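Local coordinates for protein V-type ATP synthase alpha chain (Nanoarchaeum equitans Kin4-M, PDB 5BN3) that forms subunit A (the alpha chain) of a V-type ATP synthase, has a P-loop nucleotide-binding domain that takes part in binding ADP, and also binds magnesium, at residues I126-I132 and R143-P148; K186-Y190 and E306-D310; K120-I126 and E151-I157. All coordinates share one frame; numbering follows the deposited sequence.

Contact 1 (I126-I132 and R143-P148); sequences IKGGDII and RIIVPP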
ATOM      1  N   ILE A 126      56.060   6.584 -27.874  1.00 58.99           N
ATOM      2  CA  ILE A 126      54.693   6.953 -27.523  1.00 55.52           C
ATOM      3  C   ILE A 126      54.087   5.932 -26.558  1.00 56.34           C
ATOM      4  O   ILE A 126      54.398   4.742 -26.632  1.00 50.61           O
ATOM      5  CB  ILE A 126      53.814   7.126 -28.798  1.00 57.97           C
ATOM      6  CG1 ILE A 126      52.684   8.128 -28.557  1.00 67.62           C
ATOM      7  CG2 ILE A 126      53.275   5.790 -29.305  1.00 59.98           C
ATOM      8  CD1 ILE A 126      51.845   8.400 -29.786  1.00 72.52           C
ATOM      9  N   LYS A 127      53.257   6.404 -25.631  1.00 56.08           N
ATOM     10  CA  LYS A 127      52.539   5.507 -24.725  1.00 50.59           C
ATOM     11  C   LYS A 127      51.033   5.743 -24.813  1.00 54.75           C
ATOM     12  O   LYS A 127      50.590   6.721 -25.413  1.00 46.05           O
ATOM     13  CB  LYS A 127      53.041   5.644 -23.279  1.00 66.56           C
ATOM     14  CG  LYS A 127      53.068   7.067 -22.743  1.00 75.93           C
ATOM     15  CD  LYS A 127      53.800   7.159 -21.405  1.00 84.41           C
ATOM     16  CE  LYS A 127      52.839   7.110 -20.225  1.00 83.91           C
ATOM     17  NZ  LYS A 127      53.558   7.211 -18.922  1.00 76.12           N
ATOM     18  N   GLY A 128      50.255   4.836 -24.227  1.00 45.92           N
ATOM     19  CA  GLY A 128      48.805   4.890 -24.318  1.00 43.27           C
ATOM     20  C   GLY A 128      48.200   6.212 -23.887  1.00 39.39           C
ATOM     21  O   GLY A 128      48.577   6.773 -22.855  1.00 38.32           O
ATOM     22  N   GLY A 129      47.268   6.721 -24.685  1.00 49.63           N
ATOM     23  CA  GLY A 129      46.577   7.952 -24.351  1.00 44.65           C
ATOM     24  C   GLY A 129      47.288   9.222 -24.785  1.00 49.88           C
ATOM     25  O   GLY A 129      46.757  10.320 -24.598  1.00 47.02           O
ATOM     26  N   ASP A 130      48.482   9.084 -25.358  1.00 48.17           N
ATOM     27  CA  ASP A 130      49.243  10.246 -25.813  1.00 47.31           C
ATOM     28  C   ASP A 130      48.578  10.943 -26.999  1.00 32.64           C
ATOM     29  O   ASP A 130      47.963  10.294 -27.847  1.00 38.18           O
ATOM     30  CB  ASP A 130      50.673   9.849 -26.194  1.00 52.83           C
ATOM     31  CG  ASP A 130      51.565   9.622 -24.987  1.00 65.21           C
ATOM     32  OD1 ASP A 130      51.223  10.105 -23.887  1.00 66.78           O
ATOM     33  OD2 ASP A 130      52.618   8.970 -25.147  1.00 70.59           O
ATOM     34  N   ILE A 131      48.707  12.266 -27.054  1.00 40.54           N
ATOM     35  CA  ILE A 131      48.222  13.037 -28.191  1.00 40.22           C
ATOM     36  C   ILE A 131      49.233  12.963 -29.334  1.00 49.45           C
ATOM     37  O   ILE A 131      50.332  13.512 -29.238  1.00 47.19           O
ATOM     38  CB  ILE A 131      47.987  14.513 -27.806  1.00 40.58           C
ATOM     39  CG1 ILE A 131      46.946  14.611 -26.686  1.00 38.31           C
ATOM     40  CG2 ILE A 131      47.537  15.316 -29.013  1.00 38.14           C
ATOM     41  CD1 ILE A 131      46.754  16.015 -26.151  1.00 44.91           C
ATOM     42  N   ILE A 132      48.862  12.278 -30.412  1.00 44.54           N
ATOM     43  CA  ILE A 132      49.760  12.086 -31.547  1.00 45.47           C
ATOM     44  C   ILE A 132      49.628  13.228 -32.555  1.00 51.52           C
ATOM     45  O   ILE A 132      50.516  13.446 -33.384  1.00 45.02           O
ATOM     46  CB  ILE A 132      49.524  10.713 -32.224  1.00 56.67           C
ATOM     47  CG1 ILE A 132      50.709  10.328 -33.112  1.00 62.64           C
ATOM     48  CG2 ILE A 132      48.217  10.704 -33.010  1.00 44.48           C
ATOM     49  CD1 ILE A 132      50.637   8.919 -33.640  1.00 57.53           C
ATOM     50  N   ARG A 143      41.769  16.341 -30.424  1.00 37.69           N
ATOM     51  CA  ARG A 143      43.064  15.748 -30.139  1.00 38.42           C
ATOM     52  C   ARG A 143      43.049  14.246 -30.384  1.00 46.12           C
ATOM     53  O   ARG A 143      42.295  13.504 -29.751  1.00 41.52           O
ATOM     54  CB  ARG A 143      43.494  16.084 -28.709  1.00 35.14           C
ATOM     55  CG  ARG A 143      43.801  17.568 -28.535  1.00 39.38           C
ATOM     56  CD  ARG A 143      43.763  18.014 -27.087  1.00 39.92           C
ATOM     57  NE  ARG A 143      43.894  19.468 -26.978  1.00 38.77           N
ATOM     58  CZ  ARG A 143      43.687  20.162 -25.863  1.00 53.51           C
ATOM     59  NH1 ARG A 143      43.332  19.544 -24.746  1.00 46.74           N
ATOM     60  NH2 ARG A 143      43.829  21.478 -25.867  1.00 52.52           N
ATOM     61  N   ILE A 144      43.874  13.808 -31.330  1.00 36.16           N
ATOM     62  CA  ILE A 144      43.959  12.395 -31.667  1.00 34.83           C
ATOM     63  C   ILE A 144      44.803  11.683 -30.619  1.00 40.14           C
ATOM     64  O   ILE A 144      46.031  11.772 -30.629  1.00 46.10           O
ATOM     65  CB  ILE A 144      44.553  12.181 -33.072  1.00 38.69           C
ATOM     66  CG1 ILE A 144      43.836  13.076 -34.087  1.00 33.63           C
ATOM     67  CG2 ILE A 144      44.460  10.716 -33.480  1.00 34.42           C
ATOM     68  CD1 ILE A 144      42.328  12.856 -34.154  1.00 36.95           C
ATOM     69  N   ILE A 145      44.135  10.995 -29.700  1.00 43.60           N
ATOM     70  CA  ILE A 145      44.822  10.250 -28.658  1.00 39.63           C
ATOM     71  C   ILE A 145      44.898   8.778 -29.040  1.00 43.18           C
ATOM     72  O   ILE A 145      43.893   8.170 -29.415  1.00 49.96           O
ATOM     73  CB  ILE A 145      44.139  10.423 -27.281  1.00 42.06           C
ATOM     74  CG1 ILE A 145      42.636  10.156 -27.384  1.00 39.83           C
ATOM     75  CG2 ILE A 145      44.380  11.828 -26.742  1.00 39.16           C
ATOM     76  CD1 ILE A 145      41.926  10.175 -26.044  1.00 36.34           C
ATOM     77  N   VAL A 146      46.101   8.218 -28.965  1.00 43.54           N
ATOM     78  CA  VAL A 146      46.305   6.814 -29.288  1.00 45.41           C
ATOM     79  C   VAL A 146      45.614   5.954 -28.237  1.00 45.99           C
ATOM     80  O   VAL A 146      45.480   6.378 -27.086  1.00 43.82           O
ATOM     81  CB  VAL A 146      47.808   6.472 -29.373  1.00 58.47           C
ATOM     82  CG1 VAL A 146      48.478   7.305 -30.448  1.00 57.52           C
ATOM     83  CG2 VAL A 146      48.489   6.700 -28.040  1.00 52.69           C
ATOM     84  N   PRO A 147      45.149   4.756 -28.632  1.00 47.76           N
ATOM     85  CA  PRO A 147      44.453   3.872 -27.689  1.00 52.37           C
ATOM     86  C   PRO A 147      45.298   3.587 -26.452  1.00 51.08           C
ATOM     87  O   PRO A 147      46.526   3.581 -26.551  1.00 44.37           O
ATOM     88  CB  PRO A 147      44.266   2.584 -28.494  1.00 57.39           C
ATOM     89  CG  PRO A 147      44.247   3.030 -29.916  1.00 45.35           C
ATOM     90  CD  PRO A 147      45.205   4.184 -29.991  1.00 46.61           C
ATOM     91  N   PRO A 148      44.647   3.369 -25.296  1.00 44.91           N
ATOM     92  CA  PRO A 148      45.359   3.103 -24.040  1.00 50.87           C
ATOM     93  C   PRO A 148      46.339   1.931 -24.122  1.00 46.45           C
ATOM     94  O   PRO A 148      47.307   1.903 -23.359  1.00 48.49           O
ATOM     95  CB  PRO A 148      44.225   2.770 -23.065  1.00 49.85           C
ATOM     96  CG  PRO A 148      43.060   3.541 -23.581  1.00 46.09           C
ATOM     97  CD  PRO A 148      43.195   3.515 -25.086  1.00 46.33           C
TER

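Contact 2 (K186-Y190 and E306-D310); sequences KPRPY and EYFRD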
ATOM      1  N   LYS A 186      32.881  -0.679 -20.757  1.00 43.72           N
ATOM      2  CA  LYS A 186      34.165  -0.636 -20.070  1.00 37.88           C
ATOM      3  C   LYS A 186      34.612   0.805 -19.870  1.00 39.47           C
ATOM      4  O   LYS A 186      34.805   1.538 -20.842  1.00 44.72           O
ATOM      5  CB  LYS A 186      35.213  -1.396 -20.884  1.00 45.35           C
ATOM      6  CG  LYS A 186      36.582  -1.495 -20.238  1.00 54.81           C
ATOM      7  CD  LYS A 186      37.503  -2.345 -21.104  1.00 57.07           C
ATOM      8  CE  LYS A 186      38.904  -2.429 -20.524  1.00 69.30           C
ATOM      9  NZ  LYS A 186      39.814  -3.216 -21.404  1.00 74.72           N
ATOM     10  N   PRO A 187      34.766   1.219 -18.604  1.00 36.61           N
ATOM     11  CA  PRO A 187      35.207   2.583 -18.284  1.00 42.30           C
ATOM     12  C   PRO A 187      36.601   2.854 -18.838  1.00 39.58           C
ATOM     13  O   PRO A 187      37.471   1.989 -18.730  1.00 41.85           O
ATOM     14  CB  PRO A 187      35.255   2.585 -16.752  1.00 46.04           C
ATOM     15  CG  PRO A 187      34.324   1.488 -16.338  1.00 55.89           C
ATOM     16  CD  PRO A 187      34.458   0.434 -17.395  1.00 47.01           C
ATOM     17  N   ARG A 188      36.809   4.027 -19.427  1.00 36.17           N
ATOM     18  CA  ARG A 188      38.115   4.368 -19.984  1.00 39.62           C
ATOM     19  C   ARG A 188      39.101   4.755 -18.885  1.00 42.39           C
ATOM     20  O   ARG A 188      38.780   5.561 -18.009  1.00 40.06           O
ATOM     21  CB  ARG A 188      37.988   5.479 -21.033  1.00 35.43           C
ATOM     22  CG  ARG A 188      37.286   5.023 -22.309  1.00 36.99           C
ATOM     23  CD  ARG A 188      37.110   6.155 -23.315  1.00 38.42           C
ATOM     24  NE  ARG A 188      38.379   6.774 -23.696  1.00 40.71           N
ATOM     25  CZ  ARG A 188      39.196   6.303 -24.634  1.00 50.05           C
ATOM     26  NH1 ARG A 188      38.889   5.194 -25.293  1.00 38.92           N
ATOM     27  NH2 ARG A 188      40.325   6.940 -24.910  1.00 35.88           N
ATOM     28  N   PRO A 189      40.311   4.177 -18.936  1.00 48.54           N
ATOM     29  CA  PRO A 189      41.332   4.366 -17.900  1.00 43.53           C
ATOM     30  C   PRO A 189      41.870   5.789 -17.841  1.00 40.35           C
ATOM     31  O   PRO A 189      41.808   6.528 -18.826  1.00 48.39           O
ATOM     32  CB  PRO A 189      42.451   3.413 -18.336  1.00 53.96           C
ATOM     33  CG  PRO A 189      42.284   3.297 -19.815  1.00 47.15           C
ATOM     34  CD  PRO A 189      40.796   3.330 -20.040  1.00 43.16           C
ATOM     35  N   TYR A 190      42.385   6.156 -16.673  1.00 33.24           N
ATOM     36  CA  TYR A 190      43.026   7.446 -16.451  1.00 41.74           C
ATOM     37  C   TYR A 190      44.088   7.235 -15.384  1.00 44.95           C
ATOM     38  O   TYR A 190      44.238   6.122 -14.878  1.00 43.52           O
ATOM     39  CB  TYR A 190      42.002   8.493 -16.001  1.00 37.51           C
ATOM     40  CG  TYR A 190      41.150   8.060 -14.833  1.00 41.62           C
ATOM     41  CD1 TYR A 190      39.953   7.392 -15.036  1.00 42.74           C
ATOM     42  CD2 TYR A 190      41.537   8.328 -13.528  1.00 44.73           C
ATOM     43  CE1 TYR A 190      39.170   6.996 -13.978  1.00 50.18           C
ATOM     44  CE2 TYR A 190      40.759   7.936 -12.462  1.00 48.98           C
ATOM     45  CZ  TYR A 190      39.577   7.270 -12.694  1.00 66.44           C
ATOM     46  OH  TYR A 190      38.797   6.877 -11.634  1.00 63.44           O
ATOM     47  N   GLU A 306      33.948  10.241 -21.796  1.00 29.80           N
ATOM     48  CA  GLU A 306      35.262   9.889 -21.276  1.00 32.62           C
ATOM     49  C   GLU A 306      36.336  10.142 -22.326  1.00 36.52           C
ATOM     50  O   GLU A 306      37.445  10.557 -21.998  1.00 35.23           O
ATOM     51  CB  GLU A 306      35.295   8.415 -20.865  1.00 37.47           C
ATOM     52  CG  GLU A 306      34.495   8.073 -19.621  1.00 41.51           C
ATOM     53  CD  GLU A 306      34.525   6.587 -19.321  1.00 46.96           C
ATOM     54  OE1 GLU A 306      34.533   5.788 -20.283  1.00 55.04           O
ATOM     55  OE2 GLU A 306      34.548   6.217 -18.129  1.00 51.38           O
ATOM     56  N   TYR A 307      35.997   9.877 -23.585  1.00 34.36           N
ATOM     57  CA  TYR A 307      36.929  10.042 -24.698  1.00 29.93           C
ATOM     58  C   TYR A 307      37.404  11.484 -24.838  1.00 37.01           C
ATOM     59  O   TYR A 307      38.597  11.743 -24.997  1.00 36.87           O
ATOM     60  CB  TYR A 307      36.284   9.558 -26.003  1.00 31.67           C
ATOM     61  CG  TYR A 307      37.063   9.891 -27.257  1.00 37.35           C
ATOM     62  CD1 TYR A 307      38.299   9.312 -27.508  1.00 36.57           C
ATOM     63  CD2 TYR A 307      36.550  10.771 -28.200  1.00 32.32           C
ATOM     64  CE1 TYR A 307      39.008   9.612 -28.659  1.00 35.13           C
ATOM     65  CE2 TYR A 307      37.251  11.076 -29.351  1.00 37.09           C
ATOM     66  CZ  TYR A 307      38.478  10.493 -29.574  1.00 44.01           C
ATOM     67  OH  TYR A 307      39.177  10.795 -30.719  1.00 37.46           O
ATOM     68  N   PHE A 308      36.471  12.425 -24.776  1.00 30.78           N
ATOM     69  CA  PHE A 308      36.836  13.834 -24.876  1.00 32.30           C
ATOM     70  C   PHE A 308      37.485  14.324 -23.584  1.00 32.56           C
ATOM     71  O   PHE A 308      38.321  15.229 -23.605  1.00 36.92           O
ATOM     72  CB  PHE A 308      35.623  14.683 -25.257  1.00 32.08           C
ATOM     73  CG  PHE A 308      35.278  14.620 -26.718  1.00 36.63           C
ATOM     74  CD1 PHE A 308      35.984  15.379 -27.640  1.00 34.96           C
ATOM     75  CD2 PHE A 308      34.253  13.804 -27.172  1.00 34.90           C
ATOM     76  CE1 PHE A 308      35.674  15.328 -28.991  1.00 32.80           C
ATOM     77  CE2 PHE A 308      33.935  13.748 -28.519  1.00 33.11           C
ATOM     78  CZ  PHE A 308      34.649  14.510 -29.430  1.00 33.53           C
ATOM     79  N   ARG A 309      37.105  13.717 -22.463  1.00 34.68           N
ATOM     80  CA  ARG A 309      37.769  13.974 -21.189  1.00 36.14           C
ATOM     81  C   ARG A 309      39.245  13.591 -21.274  1.00 36.78           C
ATOM     82  O   ARG A 309      40.114  14.301 -20.763  1.00 37.87           O
ATOM     83  CB  ARG A 309      37.092  13.178 -20.070  1.00 31.23           C
ATOM     84  CG  ARG A 309      37.777  13.294 -18.714  1.00 30.24           C
ATOM     85  CD  ARG A 309      37.464  12.090 -17.847  1.00 38.92           C
ATOM     86  NE  ARG A 309      38.032  10.865 -18.409  1.00 36.45           N
ATOM     87  CZ  ARG A 309      37.801   9.644 -17.938  1.00 40.93           C
ATOM     88  NH1 ARG A 309      37.004   9.472 -16.892  1.00 36.03           N
ATOM     89  NH2 ARG A 309      38.361   8.593 -18.520  1.00 36.23           N
ATOM     90  N   ASP A 310      39.523  12.471 -21.934  1.00 33.53           N
ATOM     91  CA  ASP A 310      40.889  11.970 -22.066  1.00 42.58           C
ATOM     92  C   ASP A 310      41.776  12.879 -22.921  1.00 37.83           C
ATOM     93  O   ASP A 310      43.003  12.783 -22.871  1.00 39.50           O
ATOM     94  CB  ASP A 310      40.873  10.549 -22.640  1.00 34.35           C
ATOM     95  CG  ASP A 310      40.278   9.535 -21.683  1.00 53.18           C
ATOM     96  OD1 ASP A 310      40.226   9.810 -20.464  1.00 46.95           O
ATOM     97  OD2 ASP A 310      39.874   8.450 -22.154  1.00 46.02           O
TER
HETATM   98  O   HOH W   1      36.359   6.595 -16.480  1.00 43.07           O
HETATM   99  O   HOH W   2      41.386   6.573 -21.589  1.00 41.33           O
HETATM  100  O   HOH W   3      42.494   9.271 -19.323  1.00 41.45           O

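Contact 3 (K120-I126 and E151-I157); sequences KKKGDTI and EGKIEEI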
ATOM      1  N   LYS A 120      53.906  14.745 -32.826  1.00 53.03           N
ATOM      2  CA  LYS A 120      55.052  13.902 -32.527  1.00 53.64           C
ATOM      3  C   LYS A 120      55.914  13.759 -33.772  1.00 64.46           C
ATOM      4  O   LYS A 120      55.438  13.955 -34.893  1.00 57.40           O
ATOM      5  CB  LYS A 120      54.591  12.525 -32.057  1.00 51.67           C
ATOM      6  CG  LYS A 120      53.640  12.537 -30.875  1.00 53.81           C
ATOM      7  CD  LYS A 120      54.276  13.141 -29.635  1.00 64.11           C
ATOM      8  CE  LYS A 120      54.615  12.071 -28.609  1.00 69.37           C
ATOM      9  NZ  LYS A 120      54.469  12.576 -27.212  1.00 77.90           N
ATOM     10  N   LYS A 121      57.184  13.424 -33.575  1.00 63.13           N
ATOM     11  CA  LYS A 121      58.093  13.207 -34.690  1.00 56.79           C
ATOM     12  C   LYS A 121      58.414  11.730 -34.840  1.00 58.37           C
ATOM     13  O   LYS A 121      58.198  10.942 -33.920  1.00 58.64           O
ATOM     14  CB  LYS A 121      59.391  13.993 -34.488  1.00 75.98           C
ATOM     15  CG  LYS A 121      59.212  15.499 -34.480  1.00 91.79           C
ATOM     16  CD  LYS A 121      60.541  16.204 -34.261  1.00100.92           C
ATOM     17  CE  LYS A 121      60.390  17.716 -34.318  1.00107.14           C
ATOM     18  NZ  LYS A 121      61.698  18.392 -34.097  1.00103.96           N
ATOM     19  N   LYS A 122      58.921  11.364 -36.011  1.00 58.92           N
ATOM     20  CA  LYS A 122      59.413  10.017 -36.256  1.00 64.54           C
ATOM     21  C   LYS A 122      60.530   9.717 -35.262  1.00 62.38           C
ATOM     22  O   LYS A 122      61.379  10.570 -35.000  1.00 61.86           O
ATOM     23  CB  LYS A 122      59.938   9.926 -37.690  1.00 64.62           C
ATOM     24  CG  LYS A 122      60.364   8.544 -38.149  1.00 77.15           C
ATOM     25  CD  LYS A 122      60.876   8.617 -39.581  1.00 81.70           C
ATOM     26  CE  LYS A 122      61.567   7.334 -40.002  1.00 84.30           C
ATOM     27  NZ  LYS A 122      62.295   7.509 -41.290  1.00 96.59           N
ATOM     28  N   GLY A 123      60.515   8.520 -34.684  1.00 55.22           N
ATOM     29  CA  GLY A 123      61.528   8.144 -33.714  1.00 65.32           C
ATOM     30  C   GLY A 123      61.139   8.451 -32.280  1.00 69.71           C
ATOM     31  O   GLY A 123      61.789   7.985 -31.344  1.00 70.10           O
ATOM     32  N   ASP A 124      60.088   9.246 -32.101  1.00 66.68           N
ATOM     33  CA  ASP A 124      59.565   9.513 -30.766  1.00 63.12           C
ATOM     34  C   ASP A 124      58.964   8.240 -30.183  1.00 57.82           C
ATOM     35  O   ASP A 124      58.401   7.420 -30.911  1.00 59.42           O
ATOM     36  CB  ASP A 124      58.499  10.611 -30.811  1.00 65.71           C
ATOM     37  CG  ASP A 124      59.092  12.002 -30.941  1.00 84.57           C
ATOM     38  OD1 ASP A 124      60.312  12.116 -31.188  1.00 83.94           O
ATOM     39  OD2 ASP A 124      58.331  12.983 -30.802  1.00 69.58           O
ATOM     40  N   THR A 125      59.098   8.069 -28.871  1.00 56.49           N
ATOM     41  CA  THR A 125      58.442   6.963 -28.186  1.00 66.08           C
ATOM     42  C   THR A 125      57.069   7.433 -27.712  1.00 61.28           C
ATOM     43  O   THR A 125      56.926   8.556 -27.223  1.00 59.38           O
ATOM     44  CB  THR A 125      59.274   6.454 -26.993  1.00 66.02           C
ATOM     45  OG1 THR A 125      60.627   6.236 -27.411  1.00 85.87           O
ATOM     46  CG2 THR A 125      58.703   5.150 -26.459  1.00 78.44           C
ATOM     47  N   ILE A 126      56.060   6.584 -27.874  1.00 58.99           N
ATOM     48  CA  ILE A 126      54.693   6.953 -27.523  1.00 55.52           C
ATOM     49  C   ILE A 126      54.087   5.932 -26.558  1.00 56.34           C
ATOM     50  O   ILE A 126      54.398   4.742 -26.632  1.00 50.61           O
ATOM     51  CB  ILE A 126      53.814   7.126 -28.798  1.00 57.97           C
ATOM     52  CG1 ILE A 126      52.684   8.128 -28.557  1.00 67.62           C
ATOM     53  CG2 ILE A 126      53.275   5.790 -29.305  1.00 59.98           C
ATOM     54  CD1 ILE A 126      51.845   8.400 -29.786  1.00 72.52           C
ATOM     55  N   GLU A 151      51.732   1.403 -27.495  1.00 61.66           N
ATOM     56  CA  GLU A 151      52.956   1.916 -26.900  1.00 65.57           C
ATOM     57  C   GLU A 151      54.119   1.541 -27.808  1.00 62.09           C
ATOM     58  O   GLU A 151      54.072   0.519 -28.496  1.00 63.14           O
ATOM     59  CB  GLU A 151      53.155   1.306 -25.507  1.00 64.76           C
ATOM     60  CG  GLU A 151      54.356   1.835 -24.731  1.00 80.64           C
ATOM     61  CD  GLU A 151      54.603   1.065 -23.445  1.00101.16           C
ATOM     62  OE1 GLU A 151      54.040  -0.041 -23.293  1.00103.23           O
ATOM     63  OE2 GLU A 151      55.362   1.562 -22.585  1.00106.23           O
ATOM     64  N   GLY A 152      55.159   2.368 -27.825  1.00 48.72           N
ATOM     65  CA  GLY A 152      56.335   2.061 -28.615  1.00 65.00           C
ATOM     66  C   GLY A 152      56.873   3.248 -29.383  1.00 60.96           C
ATOM     67  O   GLY A 152      56.518   4.396 -29.110  1.00 64.65           O
ATOM     68  N   LYS A 153      57.735   2.966 -30.353  1.00 66.47           N
ATOM     69  CA  LYS A 153      58.380   4.019 -31.121  1.00 56.17           C
ATOM     70  C   LYS A 153      57.621   4.325 -32.403  1.00 46.94           C
ATOM     71  O   LYS A 153      57.114   3.424 -33.076  1.00 43.50           O
ATOM     72  CB  LYS A 153      59.826   3.636 -31.438  1.00 66.61           C
ATOM     73  CG  LYS A 153      60.812   4.764 -31.201  1.00 80.22           C
ATOM     74  CD  LYS A 153      62.214   4.231 -30.964  1.00 98.49           C
ATOM     75  CE  LYS A 153      63.089   5.292 -30.321  1.00101.02           C
ATOM     76  NZ  LYS A 153      64.455   4.789 -30.027  1.00103.10           N
ATOM     77  N   ILE A 154      57.539   5.609 -32.730  1.00 49.73           N
ATOM     78  CA  ILE A 154      56.907   6.041 -33.966  1.00 56.09           C
ATOM     79  C   ILE A 154      57.836   5.766 -35.139  1.00 60.52           C
ATOM     80  O   ILE A 154      58.836   6.461 -35.332  1.00 49.24           O
ATOM     81  CB  ILE A 154      56.549   7.531 -33.904  1.00 53.56           C
ATOM     82  CG1 ILE A 154      55.555   7.762 -32.767  1.00 59.46           C
ATOM     83  CG2 ILE A 154      55.960   7.994 -35.224  1.00 54.17           C
ATOM     84  CD1 ILE A 154      55.252   9.201 -32.512  1.00 56.88           C
ATOM     85  N   GLU A 155      57.509   4.735 -35.911  1.00 56.96           N
ATOM     86  CA  GLU A 155      58.332   4.325 -37.039  1.00 60.62           C
ATOM     87  C   GLU A 155      57.976   5.149 -38.269  1.00 71.64           C
ATOM     88  O   GLU A 155      58.777   5.288 -39.195  1.00 70.31           O
ATOM     89  CB  GLU A 155      58.130   2.832 -37.316  1.00 63.14           C
ATOM     90  CG  GLU A 155      58.352   1.945 -36.095  1.00 58.96           C
ATOM     91  CD  GLU A 155      58.047   0.482 -36.363  1.00 82.25           C
ATOM     92  OE1 GLU A 155      57.114   0.199 -37.143  1.00 79.99           O
ATOM     93  OE2 GLU A 155      58.743  -0.384 -35.792  1.00 75.62           O
ATOM     94  N   GLU A 156      56.767   5.703 -38.257  1.00 61.71           N
ATOM     95  CA  GLU A 156      56.263   6.504 -39.361  1.00 62.68           C
ATOM     96  C   GLU A 156      55.105   7.363 -38.865  1.00 62.50           C
ATOM     97  O   GLU A 156      54.253   6.882 -38.118  1.00 48.23           O
ATOM     98  CB  GLU A 156      55.772   5.587 -40.482  1.00 55.57           C
ATOM     99  CG  GLU A 156      56.114   6.063 -41.876  1.00 75.45           C
ATOM    100  CD  GLU A 156      57.552   5.778 -42.248  1.00 71.95           C
ATOM    101  OE1 GLU A 156      58.072   4.708 -41.865  1.00 81.32           O
ATOM    102  OE2 GLU A 156      58.163   6.621 -42.929  1.00 80.91           O
ATOM    103  N   ILE A 157      55.081   8.632 -39.260  1.00 46.28           N
ATOM    104  CA  ILE A 157      53.938   9.494 -38.960  1.00 52.48           C
ATOM    105  C   ILE A 157      53.718  10.524 -40.064  1.00 56.96           C
ATOM    106  O   ILE A 157      54.649  11.213 -40.486  1.00 49.42           O
ATOM    107  CB  ILE A 157      54.047  10.171 -37.566  1.00 51.41           C
ATOM    108  CG1 ILE A 157      52.807  11.031 -37.291  1.00 46.40           C
ATOM    109  CG2 ILE A 157      55.322  10.993 -37.450  1.00 48.33           C
ATOM    110  CD1 ILE A 157      52.757  11.608 -35.892  1.00 45.72           C
TER

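Contact 1 (I126-I132 and R143-P148)
Val146 is the side chain that Ile126, Lys127 and Ile132 close upon, where the barrel-sandwich domain pairs the start of strand 131-137 with the end of strand 140-145, the two arms of a beta hairpin. Its two methyls have different jobs. CG1 meets Ile126 CD1 tip to tip at 3.6 Å, and Ile132 CB lies against the same methyl with the two side chains crossing near a right angle. A chi1 of -60° sets CG1 anti to the carbonyl carbon and leaves CG2 between the backbone N and that carbon, resting on the carbonyl oxygen of Lys127. On the sheet face of Ile131 and Ile145, Ile131 CG1 packs on Ile145 CG2, while Ile131 CD1 reaches Arg143 CD at 3.7 Å; the guanidinium beyond goes to Gln311 O and Glu141.

The backbone bonds run Ile132 N to Ile144 O at 2.9 Å, Val146 N to Asp130 O at 3.0 Å, and Gly129 N to Val146 O, the last bent at the hydrogen (137°) and arriving from above the carbonyl plane. Ile131 and Ile145 form an antiparallel non-hydrogen-bonded pair between the first two of these bonds. A type II turn from Lys127 to Asp130 leads into the strand, with Gly129 at the positive phi such a turn needs. Asp130 fastens the turn from its own side chain: OD2 takes the amide of Lys127 N at 2.7 Å, met from above the carboxylate plane.

Contact 2 (K186-Y190 and E306-D310)
Arg188 and Asp310 form the salt bridge at the centre of this contact, a buried network that also takes in Arg309 and ties the loop between strands 180-183 and 192-193 to the end of helix 293-309 in the nucleotide-binding domain. Arg188 NE gives Asp310 OD2 a 2.7 Å bond, nearly along the C-O axis of the carboxylate; NH2 adds a weak one. Asp310 OD1 goes to Arg309, whose NE and NH2 both grip that single atom side-on. With a second hydrogen, Arg309 NH2 reaches Arg188 O at 3.1 Å, within the guanidinium plane; acceptors lying in that plane should hold the guanidinium in its rotation.

Glu306 OE1 accepts Arg188 N at 3.0 Å and also bridges to Arg359. One water joins Arg188 O, Glu306 OE2 and Arg309 NH1, and two more link Pro189 O to the Asp310 carboxylate.

Around these bonds the aliphatic part of Arg188 crosses Glu306 at a slant, CD lying 3.8 Å from Glu306 CB. A bend at chi3 (58°) turns the guanidinium back toward Asp310. There its plane stands 83° from the Tyr307 ring, with Tyr307 CD1 over one face, 4.1 Å from Arg188 NH2.

Contact 3 (K120-I126 and E151-I157)
Ile126 N bonds to Gly152 O at 2.6 Å, short and nearly straight, and Gly152 N returns a bond to Ile126 O at 2.8 Å. This antiparallel hydrogen-bonded pair is followed by the non-hydrogen-bonded pair of Thr125 and Lys153. Two more bonds carry the ladder into the turn: Ile154 N to Asp124 O, and Gly123 N to Ile154 O at 2.7 Å.

Ile154 is the main apolar wedge. With CG1 beside its backbone N (chi1 -61°) and the chain extended beyond, its CD1 is driven against Lys120 CB at 3.4 Å, tighter than an ordinary carbon contact, the two side chains crossing at about a right angle. The same methyl lies by Asp124 CB and Lys121 O. Ile157 also touches this segment, CD1 resting on Lys120 O at 3.7 Å and CG2 near Lys122 N.

Towards the surface the lysines lay their aliphatic chains over backbone oxygens. Lys153 CE sits 3.2 Å from Gly123 O and passes Thr125 OG1 obliquely, while the extended Lys122 runs CG to CE along Glu155 O. Lys122 NZ and Glu156 OE2 remain beyond salt-bridge distance.

Asp124 OD2 binds Lys121 N at 3.0 Å, almost straight at the hydrogen but steeply above the carboxylate plane. On the other side of strand 152-157, toward strand 169-171, Glu155 and Glu156 share Ile170 as partner, a classic bulge. A type II turn from Lys121 to Asp124 opens into edge strand 125-126, which pairs with strand 152-157 in an antiparallel sheet of the barrel-sandwich domain.

Contacts 1 and 3 belong to the same barrel-sandwich domain and share Ile126, but pair different strands: contact 1 joins the hairpin of one sheet, contact 3 the edge of the other. Both rest on backbone ladders and begin at a type II turn tied by an aspartate. Ile132 CG1 meets Ile157 CD1 where they touch. Contact 3 lies at the surface and is rich in lysines and glutamates, whereas contact 1 is more buried and aliphatic. Contact 2 has no ladder: it fixes a loop to a helix end through buried charges and waters. Ile145 bridges contacts 1 and 2, its CD1 packing on Asp310 CB, while contacts 2 and 3 do not touch.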